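Local atomic coordinates of transcriptional regulator nlh2 (Aquifex aeolicus, PDB entry 4G3V), a protein that probably activates sigma-54-dependent transcription under the control of its GAF domain, the fragment described here in an inactive state. Residues Asn10-Ile15 with Val35-Leu40; Val42-Ala48 with Gly128-Lys134; Leu115-Pro119 with Phe145-Asn150. All coordinates share one frame; numbering follows the deposited sequence.

Contact 1 of 3, residues Asn10-Ile15 with Val35-Leu40; sequences NVVNEI and VLYSYL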
loop_
_atom_site.group_PDB
_atom_site.type_symbol
_atom_site.label_atom_id
_atom_site.label_comp_id
_atom_site.label_asym_id
_atom_site.label_seq_id
_atom_site.Cartn_x
_atom_site.Cartn_y
_atom_site.Cartn_z
ATOM N N ASN A 10 5.046 -8.422 -4.777
ATOM C CA ASN A 10 4.840 -9.653 -4.021
ATOM C C ASN A 10 4.970 -9.465 -2.506
ATOM O O ASN A 10 4.216 -10.074 -1.732
ATOM C CB ASN A 10 5.771 -10.763 -4.537
ATOM C CG ASN A 10 5.366 -11.251 -5.929
ATOM O OD1 ASN A 10 4.194 -11.167 -6.305
ATOM N ND2 ASN A 10 6.332 -11.763 -6.698
ATOM N N VAL A 11 5.908 -8.645 -2.060
ATOM C CA VAL A 11 6.056 -8.449 -0.613
ATOM C C VAL A 11 4.872 -7.677 -0.034
ATOM O O VAL A 11 4.444 -7.934 1.093
ATOM C CB VAL A 11 7.414 -7.803 -0.208
ATOM C CG1 VAL A 11 7.386 -6.315 -0.359
ATOM C CG2 VAL A 11 7.753 -8.165 1.245
ATOM N N VAL A 12 4.341 -6.730 -0.793
ATOM C CA VAL A 12 3.151 -6.011 -0.356
ATOM C C VAL A 12 1.964 -6.982 -0.246
ATOM O O VAL A 12 1.224 -6.965 0.747
ATOM C CB VAL A 12 2.829 -4.836 -1.307
ATOM C CG1 VAL A 12 1.386 -4.359 -1.127
ATOM C CG2 VAL A 12 3.821 -3.699 -1.070
ATOM N N ASN A 13 1.774 -7.840 -1.238
ATOM C CA ASN A 13 0.712 -8.853 -1.124
ATOM C C ASN A 13 0.916 -9.762 0.089
ATOM O O ASN A 13 -0.027 -10.076 0.811
ATOM C CB ASN A 13 0.627 -9.724 -2.385
ATOM C CG ASN A 13 0.242 -8.940 -3.615
ATOM O OD1 ASN A 13 -0.337 -7.860 -3.521
ATOM N ND2 ASN A 13 0.559 -9.488 -4.787
ATOM N N GLU A 14 2.157 -10.180 0.316
ATOM C CA GLU A 14 2.476 -11.098 1.415
ATOM C C GLU A 14 2.257 -10.428 2.773
ATOM O O GLU A 14 1.699 -11.021 3.685
ATOM C CB GLU A 14 3.921 -11.575 1.280
ATOM C CG GLU A 14 4.429 -12.447 2.432
ATOM C CD GLU A 14 3.760 -13.805 2.547
ATOM O OE1 GLU A 14 2.840 -14.128 1.764
ATOM O OE2 GLU A 14 4.185 -14.562 3.443
ATOM N N ILE A 15 2.683 -9.170 2.897
ATOM C CA ILE A 15 2.483 -8.418 4.125
ATOM C C ILE A 15 0.998 -8.253 4.426
ATOM O O ILE A 15 0.581 -8.395 5.570
ATOM C CB ILE A 15 3.226 -7.055 4.066
ATOM C CG1 ILE A 15 4.744 -7.311 4.180
ATOM C CG2 ILE A 15 2.770 -6.131 5.180
ATOM C CD1 ILE A 15 5.624 -6.090 3.888
ATOM N N VAL A 35 9.927 -10.726 6.262
ATOM C CA VAL A 35 9.714 -10.771 4.815
ATOM C C VAL A 35 10.408 -9.592 4.112
ATOM O O VAL A 35 10.830 -9.714 2.963
ATOM C CB VAL A 35 8.215 -10.944 4.392
ATOM C CG1 VAL A 35 7.657 -12.264 4.940
ATOM C CG2 VAL A 35 7.367 -9.812 4.841
ATOM N N LEU A 36 10.565 -8.459 4.789
ATOM C CA LEU A 36 11.356 -7.375 4.199
ATOM C C LEU A 36 12.783 -7.847 3.962
ATOM O O LEU A 36 13.425 -7.499 2.967
ATOM C CB LEU A 36 11.361 -6.150 5.100
ATOM C CG LEU A 36 10.103 -5.300 4.977
ATOM C CD1 LEU A 36 10.153 -4.119 5.927
ATOM C CD2 LEU A 36 9.963 -4.822 3.543
ATOM N N TYR A 37 13.286 -8.648 4.883
ATOM C CA TYR A 37 14.598 -9.241 4.696
ATOM C C TYR A 37 14.585 -10.280 3.569
ATOM O O TYR A 37 15.403 -10.233 2.655
ATOM C CB TYR A 37 15.061 -9.887 5.992
ATOM C CG TYR A 37 16.283 -10.731 5.812
ATOM C CD1 TYR A 37 17.533 -10.154 5.719
ATOM C CD2 TYR A 37 16.186 -12.109 5.736
ATOM C CE1 TYR A 37 18.660 -10.932 5.555
ATOM C CE2 TYR A 37 17.300 -12.889 5.573
ATOM C CZ TYR A 37 18.528 -12.300 5.487
ATOM O OH TYR A 37 19.620 -13.099 5.323
ATOM N N SER A 38 13.653 -11.219 3.626
ATOM C CA SER A 38 13.662 -12.324 2.674
ATOM C C SER A 38 13.318 -11.883 1.239
ATOM O O SER A 38 13.897 -12.391 0.282
ATOM C CB SER A 38 12.724 -13.438 3.150
ATOM O OG SER A 38 11.370 -13.041 3.034
ATOM N N TYR A 39 12.388 -10.943 1.086
ATOM C CA TYR A 39 12.011 -10.460 -0.238
ATOM C C TYR A 39 12.915 -9.330 -0.747
ATOM O O TYR A 39 13.296 -9.323 -1.928
ATOM C CB TYR A 39 10.560 -9.966 -0.255
ATOM C CG TYR A 39 9.504 -11.058 -0.284
ATOM C CD1 TYR A 39 9.263 -11.853 0.833
ATOM C CD2 TYR A 39 8.724 -11.271 -1.420
ATOM C CE1 TYR A 39 8.288 -12.836 0.814
ATOM C CE2 TYR A 39 7.743 -12.252 -1.444
ATOM C CZ TYR A 39 7.532 -13.031 -0.325
ATOM O OH TYR A 39 6.562 -14.026 -0.340
ATOM N N LEU A 40 13.261 -8.378 0.122
ATOM C CA LEU A 40 13.919 -7.145 -0.333
ATOM C C LEU A 40 15.325 -6.898 0.208
ATOM O O LEU A 40 15.920 -5.858 -0.097
ATOM C CB LEU A 40 13.054 -5.925 0.011
ATOM C CG LEU A 40 11.682 -5.883 -0.653
ATOM C CD1 LEU A 40 10.998 -4.573 -0.337
ATOM C CD2 LEU A 40 11.805 -6.076 -2.165
#

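Contact 2 of 3, residues Val42-Ala48 with Gly128-Lys134; sequences VEHSFIA and GVITIFK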
loop_
_atom_site.group_PDB
_atom_site.type_symbol
_atom_site.label_atom_id
_atom_site.label_comp_id
_atom_site.label_asym_id
_atom_site.label_seq_id
_atom_site.Cartn_x
_atom_site.Cartn_y
_atom_site.Cartn_z
ATOM N N VAL A 42 16.435 -6.373 3.304
ATOM C CA VAL A 42 16.565 -5.388 4.372
ATOM C C VAL A 42 17.067 -6.079 5.624
ATOM O O VAL A 42 16.310 -6.767 6.302
ATOM C CB VAL A 42 15.224 -4.707 4.668
ATOM C CG1 VAL A 42 15.341 -3.801 5.883
ATOM C CG2 VAL A 42 14.756 -3.935 3.451
ATOM N N GLU A 43 18.346 -5.885 5.934
ATOM C CA GLU A 43 18.996 -6.665 6.980
ATOM C C GLU A 43 18.816 -6.098 8.391
ATOM O O GLU A 43 18.923 -6.831 9.364
ATOM C CB GLU A 43 20.486 -6.843 6.641
ATOM C CG GLU A 43 20.724 -7.796 5.452
ATOM C CD GLU A 43 21.971 -7.458 4.638
ATOM O OE1 GLU A 43 21.907 -6.515 3.820
ATOM O OE2 GLU A 43 23.011 -8.130 4.801
ATOM N N HIS A 44 18.540 -4.802 8.503
ATOM C CA HIS A 44 18.327 -4.168 9.798
ATOM C C HIS A 44 17.083 -3.291 9.751
ATOM O O HIS A 44 16.941 -2.454 8.859
ATOM C CB HIS A 44 19.531 -3.301 10.182
ATOM C CG HIS A 44 20.854 -4.000 10.043
ATOM N ND1 HIS A 44 21.358 -4.829 11.013
ATOM C CD2 HIS A 44 21.767 -3.986 9.042
ATOM C CE1 HIS A 44 22.538 -5.299 10.627
ATOM N NE2 HIS A 44 22.808 -4.798 9.436
ATOM N N SER A 45 16.195 -3.449 10.719
ATOM C CA SER A 45 14.945 -2.702 10.692
ATOM C C SER A 45 14.267 -2.736 12.036
ATOM O O SER A 45 14.549 -3.607 12.861
ATOM C CB SER A 45 13.983 -3.302 9.653
ATOM O OG SER A 45 13.662 -4.642 9.987
ATOM N N PHE A 46 13.357 -1.791 12.251
ATOM C CA PHE A 46 12.523 -1.822 13.430
ATOM C C PHE A 46 11.212 -1.104 13.174
ATOM O O PHE A 46 11.104 -0.308 12.253
ATOM C CB PHE A 46 13.258 -1.257 14.665
ATOM C CG PHE A 46 13.564 0.224 14.602
ATOM C CD1 PHE A 46 12.580 1.167 14.851
ATOM C CD2 PHE A 46 14.850 0.659 14.337
ATOM C CE1 PHE A 46 12.873 2.542 14.802
ATOM C CE2 PHE A 46 15.160 2.017 14.294
ATOM C CZ PHE A 46 14.174 2.960 14.529
ATOM N N ILE A 47 10.210 -1.456 13.972
ATOM C CA ILE A 47 8.934 -0.774 13.984
ATOM C C ILE A 47 8.789 -0.236 15.398
ATOM O O ILE A 47 8.879 -0.996 16.363
ATOM C CB ILE A 47 7.782 -1.728 13.615
ATOM C CG1 ILE A 47 7.938 -2.167 12.162
ATOM C CG2 ILE A 47 6.440 -1.068 13.837
ATOM C CD1 ILE A 47 7.076 -3.359 11.741
ATOM N N ALA A 48 8.635 1.083 15.511
ATOM C CA ALA A 48 8.472 1.738 16.803
ATOM C C ALA A 48 7.044 2.252 16.934
ATOM O O ALA A 48 6.443 2.718 15.962
ATOM C CB ALA A 48 9.444 2.872 16.945
ATOM N N GLY A 128 3.227 5.419 14.931
ATOM C CA GLY A 128 4.489 4.707 14.925
ATOM C C GLY A 128 5.351 5.087 13.735
ATOM O O GLY A 128 4.988 5.942 12.911
ATOM N N VAL A 129 6.515 4.460 13.655
ATOM C CA VAL A 129 7.424 4.661 12.523
ATOM C C VAL A 129 8.056 3.326 12.178
ATOM O O VAL A 129 8.375 2.546 13.079
ATOM C CB VAL A 129 8.555 5.664 12.882
ATOM C CG1 VAL A 129 9.613 5.730 11.767
ATOM C CG2 VAL A 129 7.962 7.050 13.207
ATOM N N ILE A 130 8.202 3.038 10.885
ATOM C CA ILE A 130 9.020 1.899 10.477
ATOM C C ILE A 130 10.292 2.461 9.880
ATOM O O ILE A 130 10.246 3.353 9.028
ATOM C CB ILE A 130 8.301 0.963 9.492
ATOM C CG1 ILE A 130 9.264 -0.106 8.972
ATOM C CG2 ILE A 130 7.680 1.731 8.338
ATOM C CD1 ILE A 130 8.586 -1.199 8.134
ATOM N N THR A 131 11.425 1.952 10.364
ATOM C CA THR A 131 12.740 2.419 9.956
ATOM C C THR A 131 13.561 1.242 9.447
ATOM O O THR A 131 13.645 0.193 10.108
ATOM C CB THR A 131 13.465 3.068 11.127
ATOM O OG1 THR A 131 12.737 4.235 11.540
ATOM C CG2 THR A 131 14.905 3.443 10.759
ATOM N N ILE A 132 14.171 1.413 8.285
ATOM C CA ILE A 132 14.992 0.357 7.707
ATOM C C ILE A 132 16.348 0.898 7.278
ATOM O O ILE A 132 16.489 2.076 6.969
ATOM C CB ILE A 132 14.299 -0.329 6.495
ATOM C CG1 ILE A 132 14.249 0.583 5.276
ATOM C CG2 ILE A 132 12.880 -0.750 6.846
ATOM C CD1 ILE A 132 15.345 0.350 4.285
ATOM N N PHE A 133 17.342 0.021 7.265
ATOM C CA PHE A 133 18.665 0.360 6.781
ATOM C C PHE A 133 19.004 -0.597 5.638
ATOM O O PHE A 133 18.811 -1.814 5.755
ATOM C CB PHE A 133 19.683 0.192 7.901
ATOM C CG PHE A 133 19.538 1.191 9.011
ATOM C CD1 PHE A 133 18.635 0.980 10.030
ATOM C CD2 PHE A 133 20.320 2.339 9.034
ATOM C CE1 PHE A 133 18.499 1.893 11.054
ATOM C CE2 PHE A 133 20.189 3.254 10.047
ATOM C CZ PHE A 133 19.274 3.029 11.068
ATOM N N LYS A 134 19.489 -0.063 4.529
ATOM C CA LYS A 134 19.799 -0.894 3.387
ATOM C C LYS A 134 20.803 -0.203 2.468
ATOM O O LYS A 134 20.747 1.007 2.289
ATOM C CB LYS A 134 18.518 -1.199 2.618
ATOM C CG LYS A 134 18.737 -2.018 1.351
ATOM C CD LYS A 134 17.402 -2.352 0.700
ATOM C CE LYS A 134 17.585 -2.913 -0.696
ATOM N NZ LYS A 134 18.278 -4.228 -0.665
HETATM O O HOH W 1 19.890 -4.072 4.573
#

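Contact 3 of 3, residues Leu115-Pro119 with Phe145-Asn150; sequences LIAAP and FYQTIN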
loop_
_atom_site.group_PDB
_atom_site.type_symbol
_atom_site.label_atom_id
_atom_site.label_comp_id
_atom_site.label_asym_id
_atom_site.label_seq_id
_atom_site.Cartn_x
_atom_site.Cartn_y
_atom_site.Cartn_z
ATOM N N LEU A 115 19.180 5.154 5.302
ATOM C CA LEU A 115 18.126 4.993 6.284
ATOM C C LEU A 115 16.831 5.489 5.649
ATOM O O LEU A 115 16.786 6.597 5.115
ATOM C CB LEU A 115 18.458 5.800 7.543
ATOM C CG LEU A 115 17.539 5.665 8.758
ATOM C CD1 LEU A 115 18.176 6.259 10.004
ATOM C CD2 LEU A 115 16.210 6.320 8.510
ATOM N N ILE A 116 15.790 4.668 5.673
ATOM C CA ILE A 116 14.468 5.135 5.254
ATOM C C ILE A 116 13.510 4.944 6.418
ATOM O O ILE A 116 13.389 3.846 6.951
ATOM C CB ILE A 116 13.930 4.367 4.042
ATOM C CG1 ILE A 116 14.854 4.552 2.843
ATOM C CG2 ILE A 116 12.499 4.826 3.702
ATOM C CD1 ILE A 116 14.478 3.704 1.653
ATOM N N ALA A 117 12.837 6.018 6.804
ATOM C CA ALA A 117 11.906 5.978 7.913
ATOM C C ALA A 117 10.578 6.546 7.438
ATOM O O ALA A 117 10.530 7.646 6.862
ATOM C CB ALA A 117 12.454 6.761 9.097
ATOM N N ALA A 118 9.508 5.788 7.656
ATOM C CA ALA A 118 8.183 6.186 7.196
ATOM C C ALA A 118 7.190 6.116 8.343
ATOM O O ALA A 118 7.239 5.196 9.185
ATOM C CB ALA A 118 7.718 5.298 6.061
ATOM N N PRO A 119 6.257 7.066 8.364
ATOM C CA PRO A 119 5.278 7.114 9.450
ATOM C C PRO A 119 4.218 6.025 9.291
ATOM O O PRO A 119 3.903 5.577 8.175
ATOM C CB PRO A 119 4.650 8.499 9.302
ATOM C CG PRO A 119 4.777 8.811 7.864
ATOM C CD PRO A 119 6.033 8.126 7.367
ATOM N N PHE A 145 12.706 2.721 -3.909
ATOM C CA PHE A 145 12.538 1.846 -2.766
ATOM C C PHE A 145 11.736 2.552 -1.675
ATOM O O PHE A 145 10.916 1.933 -0.979
ATOM C CB PHE A 145 13.908 1.442 -2.237
ATOM C CG PHE A 145 13.890 0.208 -1.403
ATOM C CD1 PHE A 145 13.944 -1.034 -1.997
ATOM C CD2 PHE A 145 13.842 0.286 -0.032
ATOM C CE1 PHE A 145 13.939 -2.179 -1.229
ATOM C CE2 PHE A 145 13.830 -0.849 0.744
ATOM C CZ PHE A 145 13.875 -2.082 0.150
ATOM N N TYR A 146 11.951 3.855 -1.539
ATOM C CA TYR A 146 11.252 4.615 -0.529
ATOM C C TYR A 146 9.738 4.476 -0.682
ATOM O O TYR A 146 9.026 4.384 0.312
ATOM C CB TYR A 146 11.636 6.106 -0.560
ATOM C CG TYR A 146 10.464 6.970 -0.198
ATOM C CD1 TYR A 146 9.912 6.919 1.078
ATOM C CD2 TYR A 146 9.871 7.804 -1.137
ATOM C CE1 TYR A 146 8.804 7.687 1.413
ATOM C CE2 TYR A 146 8.772 8.571 -0.814
ATOM C CZ TYR A 146 8.240 8.510 0.462
ATOM O OH TYR A 146 7.146 9.283 0.790
ATOM N N GLN A 147 9.241 4.467 -1.914
ATOM C CA GLN A 147 7.792 4.417 -2.138
ATOM C C GLN A 147 7.230 3.152 -1.495
ATOM O O GLN A 147 6.170 3.164 -0.849
ATOM C CB GLN A 147 7.459 4.459 -3.640
ATOM C CG GLN A 147 5.954 4.633 -3.946
ATOM C CD GLN A 147 5.644 4.884 -5.434
ATOM O OE1 GLN A 147 6.525 4.792 -6.291
ATOM N NE2 GLN A 147 4.385 5.218 -5.736
ATOM N N THR A 148 7.952 2.055 -1.655
ATOM C CA THR A 148 7.500 0.784 -1.113
ATOM C C THR A 148 7.518 0.760 0.421
ATOM O O THR A 148 6.592 0.246 1.051
ATOM C CB THR A 148 8.325 -0.364 -1.680
ATOM O OG1 THR A 148 8.020 -0.501 -3.070
ATOM C CG2 THR A 148 7.993 -1.655 -0.980
ATOM N N ILE A 149 8.542 1.332 1.042
ATOM C CA ILE A 149 8.544 1.411 2.497
ATOM C C ILE A 149 7.368 2.280 2.968
ATOM O O ILE A 149 6.714 1.981 3.982
ATOM C CB ILE A 149 9.894 1.925 3.034
ATOM C CG1 ILE A 149 11.014 0.973 2.604
ATOM C CG2 ILE A 149 9.855 2.071 4.571
ATOM C CD1 ILE A 149 10.846 -0.440 3.096
ATOM N N ASN A 150 7.078 3.356 2.243
ATOM C CA ASN A 150 5.925 4.170 2.607
ATOM C C ASN A 150 4.627 3.361 2.547
ATOM O O ASN A 150 3.763 3.496 3.417
ATOM C CB ASN A 150 5.796 5.400 1.732
ATOM C CG ASN A 150 4.655 6.308 2.195
ATOM O OD1 ASN A 150 4.735 6.921 3.264
ATOM N ND2 ASN A 150 3.578 6.363 1.416
HETATM O O HOH W 2 4.009 5.829 5.482
#

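Contact 1 of 3, residues Asn10-Ile15 with Val35-Leu40
Val11 lies against the root of the Tyr39 side chain, its CG2 methyl 3.7 Å from Tyr39 CB, while its own CA sits over one face of the ring. The two belong to a nearly antiparallel helix pair on the helical side of the GAF domain: helix 4-19 packs along helix 25-40, with the short segments inclined at 154° and their axes 10.3 Å apart at closest. With CG2 anti to the backbone N and CG1 between N and the carbonyl carbon (chi1 82°), Val11 forks. CG2 serves Tyr39 and also approaches Val35, whereas CG1 reaches Leu40 CD1 at 4.0 Å. One helical turn on, Ile15 extends CG1 to within 3.7 Å of Val35 CG2, continuing the apolar seam.

Tyr39 borders this seam on its more exposed flank. The edge of its ring meets Asn10, CE2 lying 4.0 Å from Asn10 CB, and its hydroxyl end is crossed at about a right angle by the Glu14 chain, which bends at chi2 (67°). The contact here is through carbon, Glu14 CG being 3.8 Å from Tyr39 OH. Deeper in the fold, Ile15 also touches Ile152 and Leu155 of helix 139-162, and Leu40 touches Phe145. Val12 and Asn13 are turned to the second subunit instead, where Asn13 OD1 accepts hydrogen bonds from Asn150 and Asn154 of that chain. Val35 completes the seam with its other branch, CG1 standing 4.1 Å from Glu14 CG.

Contact 2 of 3, residues Val42-Ala48 with Gly128-Lys134
Main-chain hydrogen bonds hold Phe46 and Ala48 to Thr131 and Val129. Phe46 and Thr131 form a hydrogen-bonded antiparallel pair, Phe46 N giving to Thr131 O at 2.9 Å and Thr131 N returning to Phe46 O at an almost straight 174°. Ala48 and Val129 are joined by two more bonds in the same way, and Phe133 N adds one to His44 O at 3.0 Å. Past this point direct pairing gives way to a water, which accepts from Glu43 N at 2.7 Å and also lies within hydrogen-bonding distance of Phe133 O. The buried His44 N has no partner in the model.

Weaker CA-H...O contacts fill the non-hydrogen-bonded positions, the shortest being Ser45 CA to Thr131 O at 3.2 Å. These are neighbouring strands in the middle of the antiparallel GAF sheet, 44-51 beside 125-135, and the two faces of the pair differ in character.

On the face of Phe46, Thr131 and Phe133, the main side-chain contact is a CH-pi interaction. Phe46 CG stands between its own N and carbonyl carbon (chi1 67°), which swings the ring across to the partner strand; Thr131 CB then lies over its face, 3.8 Å from the centroid. Thr131 OG1 meanwhile bonds to Thr78 OG1.

On the opposite face the packing is aliphatic. Ile47 CG1 crosses Ile130 CG1 at 4.0 Å, and this pair is roofed by Leu33, Leu36, Ile152 and Leu156 of helices 25-40 and 139-162. Further along, Val42 CG1 reaches Ile132 CB at 3.7 Å, approaching it at about a right angle.

Contact 3 of 3, residues Leu115-Pro119 with Phe145-Asn150
Ile116 makes the broadest contact of the strand, sending two branches to different parts of helix 145-150. Its CG1 is anti to the carbonyl carbon (chi1 -61°), and the chain runs on extended, carrying CD1 to the edge of the Phe145 ring, 3.9 Å from CD2, and about equally close to Tyr146 CA. The shorter branch takes the other direction: CG2 lies 3.9 Å from Ile149 CG2, one turn further along the helix, and near the plane of the Tyr146 ring at its edge. With both branches gone, as in an alanine here, a gap would probably open between strand and helix, leaving the Phe145 edge and Ile149 without their main partner on this strand.

Ala117 points the other way, toward Thr131 and Val81. Ala118 faces the helix again, and its small side chain lets the two backbones draw together, CA to CA 5.5 Å between Ala118 and Asn150. Its CB sits 4.0 Å from Ile149 O and also touches the CG2 methyl of Ile149.

At Pro119 the contact turns polar. A water lies 2.7 Å from Pro119 O and 2.6 Å from Asn150 OD1, within hydrogen-bonding distance of both, and so can bridge strand and helix. On the other arm of the same amide, Asn150 ND2 bonds to Asn13 OD1 of the second subunit.

The strand and helix axes cross at -36°, a helix laid over one face of a sheet. Strand 113-122 is paired with strand 125-135 on one side and with 88-90 on the other; its far face meets helix 76-84, while helix 4-19 touches Phe145 and Thr148 of the covering helix.

How the contacts relate
Contacts 2 and 3 share the central antiparallel sheet, with centres 9 Å apart: strands 44-51, 125-135 and 113-122 lie side by side in that order, and Ile116 O and Ala118 N of contact 3 pair with Ile132 and Ile130 of contact 2. Contact 1 comes first along the chain, whereas the segments of contacts 2 and 3 alternate. The centre of contact 1 lies about 14 Å from those of the other two, in the helical layer that covers one face of the sheet. Leu40 touches both other contacts: its carbonyl bonds Lys134 NZ of the sheet, and its CD1 packs on Phe145 of helix 139-162. Contacts 1 and 3 both reach the second subunit, placing helices 4-19 and 139-162 at the interface between the two subunits.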